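Local coordinates for DNA-binding response regulator, merR family (Colwellia psychrerythraea, PDB 3CNB), which probably binds DNA as a response regulator, and is represented here by its CheY-like signal receiver domain, a probable phosphorylation target, at residues Phe9-Glu15 / Pro55-Asp61; Ile86-Gly92 / Ala107-Lys113; Ile39-Pro43 / Met64-Asp68. All coordinates share one frame; numbering follows the deposited sequence.

Interaction 1. Residues Phe9-Glu15 / Pro55-Asp61; sequences FSILIIE and PDVVMLD
Leu12 and Val57 join two parallel strands whose axes come within 4.7 Å. The N-H of Leu12 meets Val57 O at 2.9 Å. The Leu12 carbonyl then takes the N-H of Met59. Ile14 N to Met59 O is 2.8 Å, with a C=O...N angle of 175°, and Asp61 N closes the series on Ile14 O.

Side chains pack tightly on both faces. On one, Ile11 lies beside Val57, and Ile13 beside Met59. On the other, Ile14 CD1 touches Leu60 CD1 at 4.0 Å, and Leu12 CB rests on Pro55 CB at 3.6 Å.

The N-terminal end lies nearer solvent: Phe9 is exposed and Asp56 partly so, and Val57 N bonds to Ser10 O only weakly. The firm bond to Ser10 O comes from Asp56 N at 2.6 Å. The Asp56 side chain returns a bond: its OD2 uses the anti lone pair for Ser10 N at 2.8 Å. The plane of the Phe9 ring is turned 21° from that of the carboxylate, which approaches it obliquely. The ring edge meets Val57 CG2.

At the C-terminal end two buried carboxylates meet. Glu15 bends at its second torsion (chi2 63°), which brings its OE1 to 3.2 Å from Asp61 OD2. They share no hydrogen bond. Lys113 forms salt bridges with both side chains and probably offsets their like charge. Asp17 N also binds Glu15 OE1. Asp61 is the predicted phosphorylation site, unmodified here, at the strand end where receiver domains carry it.

The pair forms the centre of the sheet. Strand 36-40 adjoins strand 10-14, and strand 86-91 adjoins strand 57-61. Helix 18-31 covers Ile13, while helix 117-129 packs on Val57 and Met59.

Interaction 2. Residues Ile86-Gly92 / Ala107-Lys113; sequences IVIAMTG and AETCFGK
Ile88 places its CG2 branch against the ring of Phe111, 3.6 Å from CD2 and nearly as close to CE2. Its chi1 of -63° sets CG1 beside the backbone N and leaves CG2 on the opposite side from that N, turned to the ring. Ala89 O lies at the edge of the same ring and accepts the N-H of Phe111 at 2.9 Å, from above its carbonyl plane. Phe111 O in turn takes Thr91 N. On the other face, Cys110 SG lies between Ala89 CB, at 3.9 Å, and Thr91 CG2, at 3.8 Å.

The start of the pair is held by Glu108 N on Val87 O at 2.8 Å. A water accepts from Val87 N and donates to Glu108 OE2. At the far end a second water donates to Gly92 O and Lys113 O. Lys113 runs extended past Met90, its CE 4.0 Å from Met90 CB. Its NZ forms salt bridges with Asp61 and Glu15.

These strands belong to a beta-alpha-beta unit. Its helix 96-104 covers Ala89 and Cys110, while helix 117-129 packs on Ile88 and Phe111. Strand 57-61 flanks strand 86-91, and strand 109-112 ends the sheet.

Interaction 3. Residues Ile39-Pro43 / Met64-Asp68; sequences IAYNP and MVGMD
The carbonyl O of Gly66 meets two carbons of the Pro43 ring, CG at 3.5 Å and CB at 3.9 Å. Val65 O also approaches the ring, 3.8 Å from Pro43 CG. These are van der Waals contacts. No hydrogen bond joins the two segments, so the contact rests on packing, much of it of side chains on backbone.

Two methionines carry the rest of it. Met64 runs straight from its backbone through CG to the sulfur and then turns (chi3 -81°). Its SD lies 3.6 Å from Pro43 N, and the two side chains cross at an angle. The bend carries the methyl on to the backbone, where Met64 CE is 3.6 Å from Tyr41 O and 3.7 Å from Ala40 O. Met67 meets the proline nearer its own backbone. Its CB touches Pro43 CB at 3.8 Å. The extended remainder of Met67 leads away toward Ile14 and Leu60.

The loop owes its shape to a type II beta turn from Met64 to Met67. Gly66 takes the positive phi of that turn (86°), where a side chain would be jammed against the preceding carbonyl. Val65 N is bonded to Asp16 OD2, which fixes the turn to the loop after strand 10-14.

Both segments lead into helices. Asn42 is the N-cap of helix 43-52, with its OD1 on Asp45 N. Asp68 has the same place before helix 69-77, with weak bonds from OD2 to Phe70 N and Ser71 N. Burial is uneven: Met64 is enclosed, whereas Val65 and Gly66 are exposed.

The contact therefore joins the end of edge strand 36-40 and the first turn of helix 43-52 to the loop after strand 57-61. Met64 and Met67 both reach Ile14 of strand 10-14, and Ala40 packs on helix 43-52.

In the fold
All three contacts reach one parallel five-stranded sheet of the CheY-like receiver fold, interaction 3 through strand 36-40. Interaction 1 is central. It joins interaction 2 through Leu60 O and Met90 N, 2.8 Å apart, and interaction 3 through Ile13 O and Ala40 N, also 2.8 Å apart. Their centres lie about 11 and 12 Å from that of interaction 1. Interactions 2 and 3 do not touch; their nearest atoms are about 7 Å apart. The predicted phosphorylation site belongs to interaction 1. Interaction 2 supplies its lysine, with Lys113 NZ 2.8 Å from Asp61 OD1. Interaction 3 includes part of the loop that follows this aspartate.

Interaction 1. Residues Phe9-Glu15 / Pro55-Asp61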
loop_
_atom_site.group_PDB
_atom_site.type_symbol
_atom_site.label_atom_id
_atom_site.label_comp_id
_atom_site.label_asym_id
_atom_site.label_seq_id
_atom_site.Cartn_x
_atom_site.Cartn_y
_atom_site.Cartn_z
ATOM N N PHE A 9 4.502 5.062 14.249
ATOM C CA PHE A 9 4.464 5.042 12.754
ATOM C C PHE A 9 3.705 3.791 12.319
ATOM O O PHE A 9 3.934 2.709 12.854
ATOM C CB PHE A 9 5.891 5.098 12.183
ATOM C CG PHE A 9 5.992 4.747 10.714
ATOM C CD1 PHE A 9 6.800 3.695 10.300
ATOM C CD2 PHE A 9 5.299 5.463 9.756
ATOM C CE1 PHE A 9 6.905 3.352 8.960
ATOM C CE2 PHE A 9 5.389 5.123 8.413
ATOM C CZ PHE A 9 6.194 4.061 8.020
ATOM N N SER A 10 2.796 3.946 11.359
ATOM C CA SER A 10 1.784 2.929 11.106
ATOM C C SER A 10 1.623 2.574 9.625
ATOM O O SER A 10 1.520 3.453 8.781
ATOM C CB SER A 10 0.452 3.386 11.711
ATOM O OG SER A 10 -0.478 2.337 11.734
ATOM N N ILE A 11 1.621 1.280 9.306
ATOM C CA ILE A 11 1.478 0.854 7.920
ATOM C C ILE A 11 0.310 -0.090 7.811
ATOM O O ILE A 11 0.206 -1.024 8.593
ATOM C CB ILE A 11 2.752 0.142 7.386
ATOM C CG1 ILE A 11 3.934 1.106 7.343
ATOM C CG2 ILE A 11 2.536 -0.427 5.970
ATOM C CD1 ILE A 11 5.272 0.408 7.327
ATOM N N LEU A 12 -0.558 0.149 6.823
ATOM C CA LEU A 12 -1.665 -0.755 6.506
ATOM C C LEU A 12 -1.423 -1.462 5.173
ATOM O O LEU A 12 -1.242 -0.817 4.127
ATOM C CB LEU A 12 -3.001 0.031 6.442
ATOM C CG LEU A 12 -4.418 -0.552 6.609
ATOM C CD1 LEU A 12 -5.321 -0.052 5.478
ATOM C CD2 LEU A 12 -4.499 -2.071 6.735
ATOM N N ILE A 13 -1.470 -2.787 5.207
ATOM C CA ILE A 13 -1.300 -3.612 4.022
ATOM C C ILE A 13 -2.648 -4.151 3.585
ATOM O O ILE A 13 -3.304 -4.860 4.346
ATOM C CB ILE A 13 -0.314 -4.807 4.273
ATOM C CG1 ILE A 13 1.097 -4.298 4.553
ATOM C CG2 ILE A 13 -0.294 -5.803 3.088
ATOM C CD1 ILE A 13 1.916 -5.292 5.345
ATOM N N ILE A 14 -3.045 -3.824 2.379
ATOM C CA ILE A 14 -4.236 -4.332 1.768
ATOM C C ILE A 14 -3.923 -5.407 0.753
ATOM O O ILE A 14 -3.459 -5.130 -0.303
ATOM C CB ILE A 14 -5.016 -3.221 1.129
ATOM C CG1 ILE A 14 -5.503 -2.237 2.175
ATOM C CG2 ILE A 14 -6.127 -3.752 0.365
ATOM C CD1 ILE A 14 -5.830 -0.928 1.701
ATOM N N GLU A 15 -4.217 -6.644 1.094
ATOM C CA GLU A 15 -3.746 -7.804 0.363
ATOM C C GLU A 15 -4.476 -9.111 0.717
ATOM O O GLU A 15 -4.420 -9.536 1.817
ATOM C CB GLU A 15 -2.264 -7.953 0.633
ATOM C CG GLU A 15 -1.588 -9.144 0.060
ATOM C CD GLU A 15 -1.611 -9.165 -1.416
ATOM O OE1 GLU A 15 -2.262 -10.021 -1.959
ATOM O OE2 GLU A 15 -1.021 -8.330 -2.038
ATOM N N PRO A 55 -3.193 4.774 9.109
ATOM C CA PRO A 55 -1.858 4.428 8.622
ATOM C C PRO A 55 -1.155 5.621 8.008
ATOM O O PRO A 55 -1.801 6.561 7.531
ATOM C CB PRO A 55 -2.138 3.357 7.569
ATOM C CG PRO A 55 -3.532 3.670 7.065
ATOM C CD PRO A 55 -4.264 4.338 8.187
ATOM N N ASP A 56 0.166 5.612 8.058
ATOM C CA ASP A 56 0.937 6.670 7.422
ATOM C C ASP A 56 1.233 6.245 6.003
ATOM O O ASP A 56 1.394 7.074 5.131
ATOM C CB ASP A 56 2.225 6.897 8.196
ATOM C CG ASP A 56 1.960 7.368 9.608
ATOM O OD1 ASP A 56 1.506 8.522 9.758
ATOM O OD2 ASP A 56 2.166 6.582 10.548
ATOM N N VAL A 57 1.308 4.927 5.816
ATOM C CA VAL A 57 1.608 4.281 4.552
ATOM C C VAL A 57 0.564 3.197 4.284
ATOM O O VAL A 57 0.239 2.416 5.186
ATOM C CB VAL A 57 3.038 3.621 4.561
ATOM C CG1 VAL A 57 3.327 2.933 3.227
ATOM C CG2 VAL A 57 4.132 4.666 4.841
ATOM N N VAL A 58 0.015 3.151 3.071
ATOM C CA VAL A 58 -0.712 1.933 2.653
ATOM C C VAL A 58 -0.121 1.250 1.435
ATOM O O VAL A 58 0.134 1.875 0.388
ATOM C CB VAL A 58 -2.309 2.025 2.522
ATOM C CG1 VAL A 58 -2.934 3.131 3.352
ATOM C CG2 VAL A 58 -2.813 1.994 1.071
ATOM N N MET A 59 0.097 -0.048 1.604
ATOM C CA MET A 59 0.496 -0.927 0.534
ATOM C C MET A 59 -0.788 -1.506 -0.040
ATOM O O MET A 59 -1.513 -2.237 0.635
ATOM C CB MET A 59 1.430 -2.029 1.062
ATOM C CG MET A 59 2.603 -1.504 1.919
ATOM S SD MET A 59 3.944 -0.750 0.976
ATOM C CE MET A 59 4.446 -2.125 -0.016
ATOM N N LEU A 60 -1.047 -1.182 -1.295
ATOM C CA LEU A 60 -2.319 -1.467 -1.932
ATOM C C LEU A 60 -2.201 -2.477 -3.081
ATOM O O LEU A 60 -1.646 -2.173 -4.144
ATOM C CB LEU A 60 -2.920 -0.143 -2.441
ATOM C CG LEU A 60 -4.262 -0.170 -3.190
ATOM C CD1 LEU A 60 -5.386 -0.528 -2.248
ATOM C CD2 LEU A 60 -4.538 1.147 -3.856
ATOM N N ASP A 61 -2.733 -3.677 -2.879
ATOM C CA ASP A 61 -2.794 -4.657 -3.955
ATOM C C ASP A 61 -3.977 -4.337 -4.883
ATOM O O ASP A 61 -5.134 -4.355 -4.457
ATOM C CB ASP A 61 -2.869 -6.071 -3.366
ATOM C CG ASP A 61 -2.956 -7.166 -4.423
ATOM O OD1 ASP A 61 -2.342 -7.048 -5.505
ATOM O OD2 ASP A 61 -3.632 -8.181 -4.149
#

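Interaction 2. Residues Ile86-Gly92 / Ala107-Lys113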
loop_
_atom_site.group_PDB
_atom_site.type_symbol
_atom_site.label_atom_id
_atom_site.label_comp_id
_atom_site.label_asym_id
_atom_site.label_seq_id
_atom_site.Cartn_x
_atom_site.Cartn_y
_atom_site.Cartn_z
ATOM N N ILE A 86 0.906 7.883 2.391
ATOM C CA ILE A 86 1.755 7.467 1.271
ATOM C C ILE A 86 1.226 6.144 0.743
ATOM O O ILE A 86 1.247 5.137 1.453
ATOM C CB ILE A 86 3.236 7.264 1.689
ATOM C CG1 ILE A 86 3.847 8.553 2.243
ATOM C CG2 ILE A 86 4.076 6.682 0.515
ATOM C CD1 ILE A 86 4.917 8.259 3.325
ATOM N N VAL A 87 0.740 6.164 -0.495
ATOM C CA VAL A 87 0.158 5.000 -1.111
ATOM C C VAL A 87 1.137 4.354 -2.100
ATOM O O VAL A 87 1.553 4.973 -3.077
ATOM C CB VAL A 87 -1.182 5.333 -1.836
ATOM C CG1 VAL A 87 -1.669 4.134 -2.632
ATOM C CG2 VAL A 87 -2.257 5.778 -0.825
ATOM N N ILE A 88 1.472 3.096 -1.844
ATOM C CA ILE A 88 2.297 2.325 -2.759
ATOM C C ILE A 88 1.469 1.187 -3.338
ATOM O O ILE A 88 1.095 0.262 -2.622
ATOM C CB ILE A 88 3.580 1.804 -2.038
ATOM C CG1 ILE A 88 4.436 3.001 -1.575
ATOM C CG2 ILE A 88 4.412 0.920 -2.961
ATOM C CD1 ILE A 88 5.552 2.640 -0.654
ATOM N N ALA A 89 1.187 1.250 -4.637
ATOM C CA ALA A 89 0.460 0.172 -5.300
ATOM C C ALA A 89 1.334 -1.058 -5.580
ATOM O O ALA A 89 2.537 -0.948 -5.780
ATOM C CB ALA A 89 -0.182 0.669 -6.593
ATOM N N MET A 90 0.698 -2.229 -5.588
ATOM C CA MET A 90 1.311 -3.488 -6.007
ATOM C C MET A 90 0.322 -4.177 -6.950
ATOM O O MET A 90 -0.888 -4.057 -6.767
ATOM C CB MET A 90 1.558 -4.428 -4.814
ATOM C CG MET A 90 1.983 -3.784 -3.517
ATOM S SD MET A 90 2.217 -5.008 -2.243
ATOM C CE MET A 90 0.555 -5.177 -1.588
ATOM N N THR A 91 0.828 -4.897 -7.945
ATOM C CA THR A 91 -0.023 -5.646 -8.887
ATOM C C THR A 91 0.739 -6.803 -9.544
ATOM O O THR A 91 1.960 -6.777 -9.613
ATOM C CB THR A 91 -0.707 -4.726 -9.956
ATOM O OG1 THR A 91 -1.741 -5.458 -10.621
ATOM C CG2 THR A 91 0.283 -4.171 -10.989
ATOM N N GLY A 92 0.016 -7.827 -9.993
ATOM C CA GLY A 92 0.616 -8.956 -10.708
ATOM C C GLY A 92 1.104 -8.503 -12.068
ATOM O O GLY A 92 2.266 -8.110 -12.222
ATOM N N ALA A 107 -1.122 7.323 -6.140
ATOM C CA ALA A 107 -0.069 6.392 -5.691
ATOM C C ALA A 107 1.333 6.939 -6.036
ATOM O O ALA A 107 1.495 7.571 -7.074
ATOM C CB ALA A 107 -0.265 5.026 -6.321
ATOM N N GLU A 108 2.331 6.696 -5.181
ATOM C CA GLU A 108 3.709 7.188 -5.449
ATOM C C GLU A 108 4.323 6.434 -6.607
ATOM O O GLU A 108 5.117 6.973 -7.393
ATOM C CB GLU A 108 4.625 7.019 -4.224
ATOM C CG GLU A 108 4.195 7.778 -3.006
ATOM C CD GLU A 108 4.049 9.247 -3.251
ATOM O OE1 GLU A 108 4.877 9.825 -4.000
ATOM O OE2 GLU A 108 3.103 9.828 -2.684
ATOM N N THR A 109 3.949 5.165 -6.685
ATOM C CA THR A 109 4.530 4.232 -7.616
ATOM C C THR A 109 3.763 2.922 -7.554
ATOM O O THR A 109 2.866 2.748 -6.724
ATOM C CB THR A 109 6.035 4.001 -7.307
ATOM O OG1 THR A 109 6.623 3.240 -8.369
ATOM C CG2 THR A 109 6.236 3.317 -5.943
ATOM N N CYS A 110 4.116 2.008 -8.447
ATOM C CA CYS A 110 3.466 0.734 -8.507
ATOM C C CYS A 110 4.509 -0.363 -8.708
ATOM O O CYS A 110 5.340 -0.276 -9.599
ATOM C CB CYS A 110 2.408 0.733 -9.612
ATOM S SG CYS A 110 1.475 -0.802 -9.768
ATOM N N PHE A 111 4.460 -1.375 -7.848
ATOM C CA PHE A 111 5.363 -2.505 -7.907
ATOM C C PHE A 111 4.707 -3.683 -8.599
ATOM O O PHE A 111 3.567 -4.023 -8.297
ATOM C CB PHE A 111 5.767 -2.923 -6.493
ATOM C CG PHE A 111 6.842 -2.067 -5.893
ATOM C CD1 PHE A 111 8.166 -2.487 -5.925
ATOM C CD2 PHE A 111 6.538 -0.839 -5.300
ATOM C CE1 PHE A 111 9.176 -1.705 -5.376
ATOM C CE2 PHE A 111 7.524 -0.057 -4.744
ATOM C CZ PHE A 111 8.858 -0.489 -4.790
ATOM N N GLY A 112 5.428 -4.298 -9.535
ATOM C CA GLY A 112 4.994 -5.545 -10.153
ATOM C C GLY A 112 5.278 -6.725 -9.255
ATOM O O GLY A 112 6.081 -6.614 -8.334
ATOM N N LYS A 113 4.614 -7.848 -9.508
ATOM C CA LYS A 113 4.880 -9.088 -8.771
ATOM C C LYS A 113 5.585 -10.088 -9.691
ATOM O O LYS A 113 5.244 -10.160 -10.862
ATOM C CB LYS A 113 3.602 -9.657 -8.140
ATOM C CG LYS A 113 3.087 -8.799 -6.977
ATOM C CD LYS A 113 1.891 -9.404 -6.296
ATOM C CE LYS A 113 1.159 -8.360 -5.486
ATOM N NZ LYS A 113 -0.216 -8.827 -5.136
HETATM O O HOH W 1 0.779 8.627 -2.270
HETATM O O HOH W 2 4.793 -8.004 -12.424
#

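Interaction 3. Residues Ile39-Pro43 / Met64-Asp68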
loop_
_atom_site.group_PDB
_atom_site.type_symbol
_atom_site.label_atom_id
_atom_site.label_comp_id
_atom_site.label_asym_id
_atom_site.label_seq_id
_atom_site.Cartn_x
_atom_site.Cartn_y
_atom_site.Cartn_z
ATOM N N ILE A 39 -2.694 -5.746 8.641
ATOM C CA ILE A 39 -3.179 -6.326 7.395
ATOM C C ILE A 39 -4.704 -6.305 7.305
ATOM O O ILE A 39 -5.395 -6.688 8.242
ATOM C CB ILE A 39 -2.703 -7.793 7.183
ATOM C CG1 ILE A 39 -1.194 -7.924 7.388
ATOM C CG2 ILE A 39 -3.058 -8.267 5.797
ATOM C CD1 ILE A 39 -0.759 -9.353 7.686
ATOM N N ALA A 40 -5.200 -5.856 6.157
ATOM C CA ALA A 40 -6.581 -6.028 5.784
ATOM C C ALA A 40 -6.629 -7.064 4.656
ATOM O O ALA A 40 -6.063 -6.860 3.566
ATOM C CB ALA A 40 -7.154 -4.717 5.359
ATOM N N TYR A 41 -7.290 -8.192 4.939
ATOM C CA TYR A 41 -7.322 -9.342 4.038
ATOM C C TYR A 41 -8.475 -9.311 3.072
ATOM O O TYR A 41 -8.556 -10.153 2.182
ATOM C CB TYR A 41 -7.417 -10.650 4.835
ATOM C CG TYR A 41 -6.169 -11.028 5.605
ATOM C CD1 TYR A 41 -5.019 -11.456 4.946
ATOM C CD2 TYR A 41 -6.145 -10.967 6.994
ATOM C CE1 TYR A 41 -3.869 -11.806 5.661
ATOM C CE2 TYR A 41 -5.012 -11.314 7.712
ATOM C CZ TYR A 41 -3.880 -11.730 7.041
ATOM O OH TYR A 41 -2.765 -12.079 7.771
ATOM N N ASN A 42 -9.379 -8.354 3.245
ATOM C CA ASN A 42 -10.587 -8.305 2.424
ATOM C C ASN A 42 -11.019 -6.856 2.277
ATOM O O ASN A 42 -10.563 -6.037 3.065
ATOM C CB ASN A 42 -11.699 -9.161 3.063
ATOM C CG ASN A 42 -12.099 -8.674 4.436
ATOM O OD1 ASN A 42 -12.660 -7.586 4.596
ATOM N ND2 ASN A 42 -11.824 -9.497 5.448
ATOM N N PRO A 43 -11.911 -6.538 1.305
ATOM C CA PRO A 43 -12.271 -5.126 1.079
ATOM C C PRO A 43 -12.905 -4.371 2.258
ATOM O O PRO A 43 -12.658 -3.168 2.401
ATOM C CB PRO A 43 -13.239 -5.186 -0.109
ATOM C CG PRO A 43 -13.008 -6.523 -0.747
ATOM C CD PRO A 43 -12.615 -7.436 0.363
ATOM N N MET A 64 -6.859 -7.347 -5.484
ATOM C CA MET A 64 -7.689 -7.882 -4.408
ATOM C C MET A 64 -9.068 -8.120 -5.028
ATOM O O MET A 64 -9.588 -7.266 -5.759
ATOM C CB MET A 64 -7.741 -6.947 -3.181
ATOM C CG MET A 64 -8.804 -7.336 -2.150
ATOM S SD MET A 64 -8.856 -6.456 -0.585
ATOM C CE MET A 64 -7.555 -7.339 0.231
ATOM N N VAL A 65 -9.598 -9.319 -4.794
ATOM C CA VAL A 65 -10.865 -9.760 -5.372
ATOM C C VAL A 65 -12.001 -9.008 -4.687
ATOM O O VAL A 65 -12.077 -8.976 -3.457
ATOM C CB VAL A 65 -11.036 -11.303 -5.217
ATOM C CG1 VAL A 65 -12.397 -11.782 -5.725
ATOM C CG2 VAL A 65 -9.915 -12.037 -5.944
ATOM N N GLY A 66 -12.859 -8.373 -5.483
ATOM C CA GLY A 66 -14.029 -7.682 -4.932
ATOM C C GLY A 66 -13.804 -6.246 -4.479
ATOM O O GLY A 66 -14.614 -5.697 -3.724
ATOM N N MET A 67 -12.698 -5.643 -4.914
ATOM C CA MET A 67 -12.499 -4.202 -4.746
ATOM C C MET A 67 -11.737 -3.597 -5.913
ATOM O O MET A 67 -10.880 -4.237 -6.515
ATOM C CB MET A 67 -11.874 -3.828 -3.386
ATOM C CG MET A 67 -10.381 -4.035 -3.218
ATOM S SD MET A 67 -9.640 -2.918 -1.965
ATOM C CE MET A 67 -8.002 -2.971 -2.694
ATOM N N ASP A 68 -12.072 -2.354 -6.226
ATOM C CA ASP A 68 -11.431 -1.631 -7.294
ATOM C C ASP A 68 -10.310 -0.812 -6.649
ATOM O O ASP A 68 -10.585 0.208 -6.043
ATOM C CB ASP A 68 -12.486 -0.736 -7.941
ATOM C CG ASP A 68 -11.975 0.036 -9.150
ATOM O OD1 ASP A 68 -12.826 0.486 -9.945
ATOM O OD2 ASP A 68 -10.756 0.226 -9.313
#